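Local coordinates for protein Exo beta-1,2-glucooligosaccharide sophorohydrolase (non-reducing end) (Parabacteroides distasonis ATCC 8503, PDB 5Z06) that hydrolyses linear beta-1,2-glucan and beta-1,2-glucooligosaccharides from the non-reducing end, releasing sophorose as an exo-acting glycoside hydrolase of family GH144, at residues 461-473 and 535-549. Sequence-based numbering, arbitrary orientation.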
ATOM      1  N   ILE A 461       2.352  10.881 -22.713  1.00 29.61           N
ATOM      2  CA  ILE A 461       1.794  12.195 -22.969  1.00 28.83           C
ATOM      3  C   ILE A 461       1.453  12.844 -21.657  1.00 29.66           C
ATOM      4  O   ILE A 461       0.628  12.315 -20.899  1.00 31.66           O
ATOM      5  CB  ILE A 461       0.519  12.077 -23.833  1.00 30.43           C
ATOM      6  CG1 ILE A 461       0.855  11.367 -25.163  1.00 29.73           C
ATOM      7  CG2 ILE A 461      -0.111  13.456 -24.066  1.00 29.05           C
ATOM      8  CD1 ILE A 461      -0.360  11.000 -25.982  1.00 31.04           C
ATOM      9  N   GLY A 462       2.098  13.977 -21.390  1.00 30.38           N
ATOM     10  CA  GLY A 462       1.818  14.807 -20.213  1.00 30.39           C
ATOM     11  C   GLY A 462       0.653  15.747 -20.490  1.00 29.12           C
ATOM     12  O   GLY A 462       0.233  15.858 -21.627  1.00 27.43           O
ATOM     13  N   TRP A 463       0.105  16.434 -19.495  1.00 29.28           N
ATOM     14  CA  TRP A 463       0.476  16.312 -18.090  1.00 28.56           C
ATOM     15  C   TRP A 463       0.027  14.984 -17.505  1.00 29.30           C
ATOM     16  O   TRP A 463      -1.154  14.629 -17.537  1.00 29.18           O
ATOM     17  CB  TRP A 463      -0.164  17.410 -17.280  1.00 26.31           C
ATOM     18  CG  TRP A 463       0.041  17.269 -15.803  1.00 26.66           C
ATOM     19  CD1 TRP A 463      -0.901  16.927 -14.855  1.00 25.01           C
ATOM     20  CD2 TRP A 463       1.267  17.430 -15.103  1.00 26.35           C
ATOM     21  NE1 TRP A 463      -0.333  16.901 -13.610  1.00 23.75           N
ATOM     22  CE2 TRP A 463       0.998  17.201 -13.725  1.00 26.03           C
ATOM     23  CE3 TRP A 463       2.559  17.767 -15.492  1.00 26.62           C
ATOM     24  CZ2 TRP A 463       1.980  17.311 -12.749  1.00 25.91           C
ATOM     25  CZ3 TRP A 463       3.544  17.877 -14.509  1.00 27.29           C
ATOM     26  CH2 TRP A 463       3.248  17.654 -13.162  1.00 27.01           C
ATOM     27  N   ASN A 464       1.009  14.242 -17.023  1.00 27.62           N
ATOM     28  CA  ASN A 464       0.792  13.121 -16.150  1.00 28.00           C
ATOM     29  C   ASN A 464       2.085  12.896 -15.350  1.00 27.07           C
ATOM     30  O   ASN A 464       2.870  13.830 -15.168  1.00 29.34           O
ATOM     31  CB  ASN A 464       0.270  11.886 -16.926  1.00 27.06           C
ATOM     32  CG  ASN A 464       1.279  11.282 -17.880  1.00 26.82           C
ATOM     33  OD1 ASN A 464       2.386  11.785 -18.077  1.00 26.99           O
ATOM     34  ND2 ASN A 464       0.894  10.177 -18.473  1.00 28.28           N
ATOM     35  N   GLU A 465       2.325  11.676 -14.903  1.00 28.18           N
ATOM     36  CA  GLU A 465       3.461  11.390 -14.008  1.00 28.84           C
ATOM     37  C   GLU A 465       4.785  11.193 -14.705  1.00 29.65           C
ATOM     38  O   GLU A 465       5.804  11.001 -14.021  1.00 31.14           O
ATOM     39  CB  GLU A 465       3.186  10.116 -13.193  1.00 28.54           C
ATOM     40  CG  GLU A 465       3.158   8.800 -13.970  1.00 28.25           C
ATOM     41  CD  GLU A 465       1.758   8.341 -14.314  1.00 27.70           C
ATOM     42  OE1 GLU A 465       1.022   9.176 -14.782  1.00 30.90           O
ATOM     43  OE2 GLU A 465       1.396   7.170 -14.161  1.00 29.58           O
ATOM     44  N   THR A 466       4.776  11.217 -16.043  1.00 27.67           N
ATOM     45  CA  THR A 466       5.863  10.701 -16.832  1.00 27.35           C
ATOM     46  C   THR A 466       6.854  11.753 -17.303  1.00 27.93           C
ATOM     47  O   THR A 466       7.639  11.463 -18.201  1.00 29.21           O
ATOM     48  CB  THR A 466       5.338   9.920 -18.059  1.00 28.58           C
ATOM     49  OG1 THR A 466       4.898  10.821 -19.074  1.00 28.77           O
ATOM     50  CG2 THR A 466       4.199   8.979 -17.654  1.00 29.27           C
ATOM     51  N   MET A 467       6.871  12.954 -16.712  1.00 28.24           N
ATOM     52  CA  MET A 467       7.846  13.969 -17.168  1.00 29.23           C
ATOM     53  C   MET A 467       9.300  13.466 -17.094  1.00 29.00           C
ATOM     54  O   MET A 467      10.102  13.746 -17.995  1.00 28.83           O
ATOM     55  CB  MET A 467       7.747  15.269 -16.381  1.00 30.00           C
ATOM     56  CG  MET A 467       8.829  16.281 -16.768  1.00 29.23           C
ATOM     57  SD  MET A 467       8.703  17.876 -15.957  1.00 29.91           S
ATOM     58  CE  MET A 467       7.196  18.531 -16.644  1.00 28.64           C
ATOM     59  N   ILE A 468       9.616  12.744 -16.024  1.00 26.51           N
ATOM     60  CA  ILE A 468      10.979  12.299 -15.767  1.00 28.06           C
ATOM     61  C   ILE A 468      11.402  11.239 -16.773  1.00 27.81           C
ATOM     62  O   ILE A 468      12.585  11.058 -17.011  1.00 25.74           O
ATOM     63  CB  ILE A 468      11.150  11.744 -14.323  1.00 28.79           C
ATOM     64  CG1 ILE A 468      12.619  11.650 -13.926  1.00 29.31           C
ATOM     65  CG2 ILE A 468      10.488  10.373 -14.140  1.00 28.74           C
ATOM     66  CD1 ILE A 468      13.236  12.970 -13.580  1.00 30.51           C
ATOM     67  N   THR A 469      10.421  10.523 -17.333  1.00 29.10           N
ATOM     68  CA  THR A 469      10.659   9.585 -18.429  1.00 28.18           C
ATOM     69  C   THR A 469      11.231  10.311 -19.654  1.00 29.39           C
ATOM     70  O   THR A 469      12.209   9.858 -20.279  1.00 30.99           O
ATOM     71  CB  THR A 469       9.372   8.835 -18.800  1.00 28.36           C
ATOM     72  OG1 THR A 469       8.666   8.451 -17.606  1.00 26.04           O
ATOM     73  CG2 THR A 469       9.704   7.614 -19.621  1.00 28.24           C
ATOM     74  N   TYR A 470      10.647  11.449 -19.977  1.00 28.47           N
ATOM     75  CA  TYR A 470      11.194  12.286 -21.045  1.00 30.59           C
ATOM     76  C   TYR A 470      12.486  12.937 -20.627  1.00 29.07           C
ATOM     77  O   TYR A 470      13.421  12.997 -21.395  1.00 29.33           O
ATOM     78  CB  TYR A 470      10.197  13.336 -21.506  1.00 30.35           C
ATOM     79  CG  TYR A 470       9.183  12.769 -22.445  1.00 29.75           C
ATOM     80  CD1 TYR A 470       8.004  12.212 -21.971  1.00 28.28           C
ATOM     81  CD2 TYR A 470       9.417  12.765 -23.821  1.00 30.21           C
ATOM     82  CE1 TYR A 470       7.073  11.708 -22.840  1.00 29.14           C
ATOM     83  CE2 TYR A 470       8.493  12.243 -24.696  1.00 28.36           C
ATOM     84  CZ  TYR A 470       7.330  11.714 -24.202  1.00 29.76           C
ATOM     85  OH  TYR A 470       6.424  11.193 -25.086  1.00 29.89           O
ATOM     86  N   MET A 471      12.538  13.401 -19.393  1.00 30.19           N
ATOM     87  CA  MET A 471      13.740  14.036 -18.899  1.00 30.91           C
ATOM     88  C   MET A 471      14.893  13.072 -19.043  1.00 29.29           C
ATOM     89  O   MET A 471      15.891  13.409 -19.671  1.00 29.76           O
ATOM     90  CB  MET A 471      13.598  14.443 -17.449  1.00 32.92           C
ATOM     91  CG  MET A 471      12.626  15.574 -17.239  1.00 36.32           C
ATOM     92  SD  MET A 471      13.351  17.153 -17.685  1.00 40.97           S
ATOM     93  CE  MET A 471      11.868  17.872 -18.345  1.00 42.93           C
ATOM     94  N   LEU A 472      14.735  11.874 -18.497  1.00 26.22           N
ATOM     95  CA  LEU A 472      15.837  10.927 -18.475  1.00 27.05           C
ATOM     96  C   LEU A 472      16.169  10.436 -19.853  1.00 26.72           C
ATOM     97  O   LEU A 472      17.347  10.279 -20.170  1.00 29.10           O
ATOM     98  CB  LEU A 472      15.593   9.778 -17.511  1.00 26.03           C
ATOM     99  CG  LEU A 472      15.691  10.236 -16.050  1.00 27.07           C
ATOM    100  CD1 LEU A 472      15.149   9.165 -15.108  1.00 27.98           C
ATOM    101  CD2 LEU A 472      17.122  10.542 -15.656  1.00 27.57           C
ATOM    102  N   ALA A 473      15.147  10.238 -20.678  1.00 24.72           N
ATOM    103  CA  ALA A 473      15.351   9.880 -22.068  1.00 24.98           C
ATOM    104  C   ALA A 473      16.247  10.872 -22.781  1.00 25.52           C
ATOM    105  O   ALA A 473      17.106  10.472 -23.522  1.00 27.66           O
ATOM    106  CB  ALA A 473      14.026   9.738 -22.799  1.00 24.52           C
ATOM    107  N   PHE A 535      -0.226  12.433  -7.123  1.00 25.07           N
ATOM    108  CA  PHE A 535       1.091  11.799  -7.270  1.00 26.98           C
ATOM    109  C   PHE A 535       1.833  12.253  -8.521  1.00 27.21           C
ATOM    110  O   PHE A 535       3.048  12.074  -8.617  1.00 26.96           O
ATOM    111  CB  PHE A 535       1.005  10.275  -7.210  1.00 27.33           C
ATOM    112  CG  PHE A 535       0.589   9.621  -8.492  1.00 27.94           C
ATOM    113  CD1 PHE A 535       1.541   9.275  -9.443  1.00 28.40           C
ATOM    114  CD2 PHE A 535      -0.737   9.305  -8.741  1.00 28.56           C
ATOM    115  CE1 PHE A 535       1.191   8.635 -10.623  1.00 28.77           C
ATOM    116  CE2 PHE A 535      -1.106   8.675  -9.929  1.00 29.23           C
ATOM    117  CZ  PHE A 535      -0.142   8.330 -10.864  1.00 29.36           C
ATOM    118  N   PHE A 536       1.103  12.844  -9.464  1.00 26.73           N
ATOM    119  CA  PHE A 536       1.707  13.498 -10.610  1.00 27.83           C
ATOM    120  C   PHE A 536       2.774  14.540 -10.239  1.00 27.95           C
ATOM    121  O   PHE A 536       3.781  14.661 -10.950  1.00 27.48           O
ATOM    122  CB  PHE A 536       0.620  14.129 -11.484  1.00 28.73           C
ATOM    123  CG  PHE A 536      -0.197  13.146 -12.283  1.00 27.14           C
ATOM    124  CD1 PHE A 536      -0.128  11.759 -12.091  1.00 27.29           C
ATOM    125  CD2 PHE A 536      -1.073  13.630 -13.230  1.00 28.22           C
ATOM    126  CE1 PHE A 536      -0.899  10.908 -12.852  1.00 27.18           C
ATOM    127  CE2 PHE A 536      -1.839  12.777 -13.997  1.00 27.63           C
ATOM    128  CZ  PHE A 536      -1.743  11.410 -13.811  1.00 26.34           C
ATOM    129  N   ILE A 537       2.572  15.271  -9.145  1.00 25.86           N
ATOM    130  CA  ILE A 537       3.584  16.226  -8.689  1.00 27.21           C
ATOM    131  C   ILE A 537       4.671  15.642  -7.765  1.00 27.07           C
ATOM    132  O   ILE A 537       5.496  16.367  -7.225  1.00 28.10           O
ATOM    133  CB  ILE A 537       2.947  17.488  -8.067  1.00 26.83           C
ATOM    134  CG1 ILE A 537       2.230  17.175  -6.743  1.00 26.21           C
ATOM    135  CG2 ILE A 537       1.999  18.113  -9.067  1.00 25.87           C
ATOM    136  CD1 ILE A 537       2.029  18.382  -5.885  1.00 26.71           C
ATOM    137  N   HIS A 538       4.673  14.326  -7.606  1.00 28.22           N
ATOM    138  CA  HIS A 538       5.595  13.648  -6.725  1.00 27.30           C
ATOM    139  C   HIS A 538       6.640  12.902  -7.530  1.00 27.80           C
ATOM    140  O   HIS A 538       7.809  13.266  -7.493  1.00 25.15           O
ATOM    141  CB  HIS A 538       4.851  12.671  -5.809  1.00 27.17           C
ATOM    142  CG  HIS A 538       3.866  13.340  -4.915  1.00 26.56           C
ATOM    143  ND1 HIS A 538       2.792  12.673  -4.364  1.00 26.43           N
ATOM    144  CD2 HIS A 538       3.778  14.624  -4.491  1.00 26.71           C
ATOM    145  CE1 HIS A 538       2.061  13.529  -3.670  1.00 27.33           C
ATOM    146  NE2 HIS A 538       2.647  14.715  -3.715  1.00 28.70           N
ATOM    147  N   TYR A 539       6.198  11.899  -8.289  1.00 27.36           N
ATOM    148  CA  TYR A 539       7.100  10.866  -8.797  1.00 27.23           C
ATOM    149  C   TYR A 539       8.208  11.409  -9.675  1.00 26.16           C
ATOM    150  O   TYR A 539       9.357  11.047  -9.489  1.00 28.37           O
ATOM    151  CB  TYR A 539       6.342   9.816  -9.575  1.00 25.77           C
ATOM    152  CG  TYR A 539       5.353   8.982  -8.796  1.00 26.43           C
ATOM    153  CD1 TYR A 539       5.220   9.072  -7.424  1.00 26.70           C
ATOM    154  CD2 TYR A 539       4.596   8.032  -9.462  1.00 27.53           C
ATOM    155  CE1 TYR A 539       4.321   8.270  -6.750  1.00 27.54           C
ATOM    156  CE2 TYR A 539       3.708   7.218  -8.796  1.00 27.97           C
ATOM    157  CZ  TYR A 539       3.557   7.351  -7.443  1.00 27.63           C
ATOM    158  OH  TYR A 539       2.662   6.531  -6.797  1.00 27.86           O
ATOM    159  N   SER A 540       7.861  12.282 -10.613  1.00 26.14           N
ATOM    160  CA  SER A 540       8.860  12.896 -11.497  1.00 26.18           C
ATOM    161  C   SER A 540       9.664  14.002 -10.829  1.00 25.41           C
ATOM    162  O   SER A 540      10.528  14.611 -11.481  1.00 24.21           O
ATOM    163  CB  SER A 540       8.212  13.456 -12.783  1.00 24.91           C
ATOM    164  OG  SER A 540       7.940  12.420 -13.689  1.00 24.57           O
ATOM    165  N   TYR A 541       9.363  14.284  -9.565  1.00 25.35           N
ATOM    166  CA  TYR A 541       9.913  15.416  -8.850  1.00 25.29           C
ATOM    167  C   TYR A 541      10.552  15.013  -7.536  1.00 25.21           C
ATOM    168  O   TYR A 541      10.731  15.845  -6.631  1.00 24.29           O
ATOM    169  CB  TYR A 541       8.825  16.493  -8.670  1.00 25.49           C
ATOM    170  CG  TYR A 541       8.190  16.748 -10.007  1.00 25.84           C
ATOM    171  CD1 TYR A 541       8.874  17.466 -11.000  1.00 26.09           C
ATOM    172  CD2 TYR A 541       6.965  16.192 -10.334  1.00 25.48           C
ATOM    173  CE1 TYR A 541       8.338  17.638 -12.251  1.00 24.32           C
ATOM    174  CE2 TYR A 541       6.423  16.371 -11.590  1.00 25.97           C
ATOM    175  CZ  TYR A 541       7.121  17.095 -12.541  1.00 26.05           C
ATOM    176  OH  TYR A 541       6.569  17.248 -13.783  1.00 25.03           O
ATOM    177  N   LEU A 542      10.915  13.743  -7.433  1.00 25.78           N
ATOM    178  CA  LEU A 542      11.674  13.269  -6.282  1.00 27.57           C
ATOM    179  C   LEU A 542      13.110  13.695  -6.412  1.00 26.75           C
ATOM    180  O   LEU A 542      13.753  14.050  -5.422  1.00 27.64           O
ATOM    181  CB  LEU A 542      11.599  11.750  -6.171  1.00 27.21           C
ATOM    182  CG  LEU A 542      10.172  11.252  -6.001  1.00 27.76           C
ATOM    183  CD1 LEU A 542      10.175   9.754  -5.858  1.00 28.33           C
ATOM    184  CD2 LEU A 542       9.476  11.870  -4.803  1.00 28.72           C
ATOM    185  N   GLY A 543      13.597  13.615  -7.650  1.00 26.74           N
ATOM    186  CA  GLY A 543      14.995  13.896  -7.999  1.00 27.75           C
ATOM    187  C   GLY A 543      15.052  15.156  -8.823  1.00 25.34           C
ATOM    188  O   GLY A 543      15.721  16.096  -8.464  1.00 28.18           O
ATOM    189  N   LEU A 544      14.313  15.182  -9.920  1.00 26.04           N
ATOM    190  CA  LEU A 544      14.135  16.387 -10.662  1.00 26.69           C
ATOM    191  C   LEU A 544      13.549  17.448  -9.752  1.00 27.04           C
ATOM    192  O   LEU A 544      12.442  17.306  -9.233  1.00 27.43           O
ATOM    193  CB  LEU A 544      13.215  16.182 -11.863  1.00 27.79           C
ATOM    194  CG  LEU A 544      12.994  17.440 -12.707  1.00 29.01           C
ATOM    195  CD1 LEU A 544      14.297  18.036 -13.246  1.00 29.29           C
ATOM    196  CD2 LEU A 544      12.036  17.116 -13.842  1.00 31.75           C
ATOM    197  N   ASP A 545      14.313  18.510  -9.573  1.00 27.74           N
ATOM    198  CA  ASP A 545      13.925  19.598  -8.708  1.00 28.41           C
ATOM    199  C   ASP A 545      13.030  20.507  -9.522  1.00 28.23           C
ATOM    200  O   ASP A 545      13.520  21.161 -10.433  1.00 28.20           O
ATOM    201  CB  ASP A 545      15.166  20.348  -8.223  1.00 29.56           C
ATOM    202  CG  ASP A 545      14.843  21.433  -7.219  1.00 29.12           C
ATOM    203  OD1 ASP A 545      13.680  21.834  -7.146  1.00 29.07           O
ATOM    204  OD2 ASP A 545      15.755  21.884  -6.499  1.00 33.09           O
ATOM    205  N   PRO A 546      11.728  20.550  -9.212  1.00 27.77           N
ATOM    206  CA  PRO A 546      10.812  21.306 -10.048  1.00 29.20           C
ATOM    207  C   PRO A 546      11.016  22.836  -9.981  1.00 29.38           C
ATOM    208  O   PRO A 546      10.566  23.549 -10.890  1.00 29.38           O
ATOM    209  CB  PRO A 546       9.428  20.907  -9.503  1.00 28.70           C
ATOM    210  CG  PRO A 546       9.662  20.574  -8.085  1.00 29.19           C
ATOM    211  CD  PRO A 546      11.040  19.964  -8.044  1.00 28.89           C
ATOM    212  N   HIS A 547      11.665  23.316  -8.919  1.00 30.56           N
ATOM    213  CA  HIS A 547      12.165  24.690  -8.835  1.00 31.27           C
ATOM    214  C   HIS A 547      13.125  24.986  -9.987  1.00 31.77           C
ATOM    215  O   HIS A 547      13.273  26.125 -10.370  1.00 32.70           O
ATOM    216  CB  HIS A 547      12.993  24.945  -7.559  1.00 32.70           C
ATOM    217  CG  HIS A 547      12.243  24.817  -6.261  1.00 35.12           C
ATOM    218  ND1 HIS A 547      11.477  25.839  -5.742  1.00 35.57           N
ATOM    219  CD2 HIS A 547      12.217  23.826  -5.332  1.00 35.22           C
ATOM    220  CE1 HIS A 547      10.980  25.472  -4.572  1.00 35.18           C
ATOM    221  NE2 HIS A 547      11.400  24.248  -4.307  1.00 37.44           N
ATOM    222  N   LYS A 548      13.831  23.978 -10.488  1.00 31.78           N
ATOM    223  CA  LYS A 548      14.937  24.196 -11.414  1.00 32.46           C
ATOM    224  C   LYS A 548      14.633  23.644 -12.770  1.00 32.10           C
ATOM    225  O   LYS A 548      15.543  23.350 -13.539  1.00 35.14           O
ATOM    226  CB  LYS A 548      16.211  23.565 -10.869  1.00 32.66           C
ATOM    227  CG  LYS A 548      16.656  24.175  -9.547  1.00 33.45           C
ATOM    228  CD  LYS A 548      17.823  23.374  -9.015  1.00 33.18           C
ATOM    229  CE  LYS A 548      18.452  23.991  -7.779  1.00 34.05           C
ATOM    230  NZ  LYS A 548      19.631  23.135  -7.438  1.00 34.34           N
ATOM    231  N   PHE A 549      13.350  23.495 -13.067  1.00 30.57           N
ATOM    232  CA  PHE A 549      12.959  23.191 -14.402  1.00 30.51           C
ATOM    233  C   PHE A 549      11.783  24.039 -14.759  1.00 31.63           C
ATOM    234  O   PHE A 549      10.751  24.040 -14.066  1.00 31.06           O
ATOM    235  CB  PHE A 549      12.630  21.737 -14.630  1.00 31.30           C
ATOM    236  CG  PHE A 549      12.189  21.479 -16.026  1.00 31.48           C
ATOM    237  CD1 PHE A 549      13.050  21.748 -17.084  1.00 31.62           C
ATOM    238  CD2 PHE A 549      10.919  21.028 -16.297  1.00 32.13           C
ATOM    239  CE1 PHE A 549      12.651  21.557 -18.397  1.00 32.06           C
ATOM    240  CE2 PHE A 549      10.513  20.832 -17.605  1.00 33.00           C
ATOM    241  CZ  PHE A 549      11.377  21.103 -18.660  1.00 33.75           C
TER
HETATM  242  O   HOH W   1       5.434  14.320 -14.211  1.00 28.40           O
HETATM  243  O   HOH W   2       5.171  12.495 -11.516  1.00 25.60           O
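Ser540 ties the turn and the first residues of helix 467-475 to the facing loop through a single hydroxyl: OG donates to Glu465 O at 2.6 Å, from above the carbonyl plane, and accepts from Ile468 N at 2.9 Å. Serine suits this buried spot, small enough for close backbone approach yet able both to give and to take a bond. Two waters extend the polar seam, one joining Asn464 O and Met467 N to Tyr541 OH, the other Glu465 O to Phe536 O and Ser540 N.

Flat Phe536 serves two partners: its edge meets the face of Trp463, planes at 73°, while Asn464 CA sits over one face, 3.7 Å from the ring centroid. Were Phe536 replaced by alanine, Trp463 would probably lose its edge partner and Asn464 CA its ring, opening a gap beside the turn. Trp463 NE1 is hydrogen-bonded to Gly531 O, outside both segments.

Unbranched, flexible methionines bring polarisable sulfur to rings. With CG anti to the backbone N (chi1 175°), Met467 carries SD to the Tyr541 edge, a Met-aromatic contact; Met471 lays SD over the Phe549 face, 4.4 Å from its centroid. Ile468 CD1 packs on Leu544 CB at 3.6 Å.

Asn464 OD1 accepts from Thr466 N, closing an Asx turn just before the helix. Asn464 and Glu465 hydrogen-bond glycerol, probably from the crystallisation liquor, which may mark a pocket beside this loop-to-helix junction of the glycoamylase-like domain.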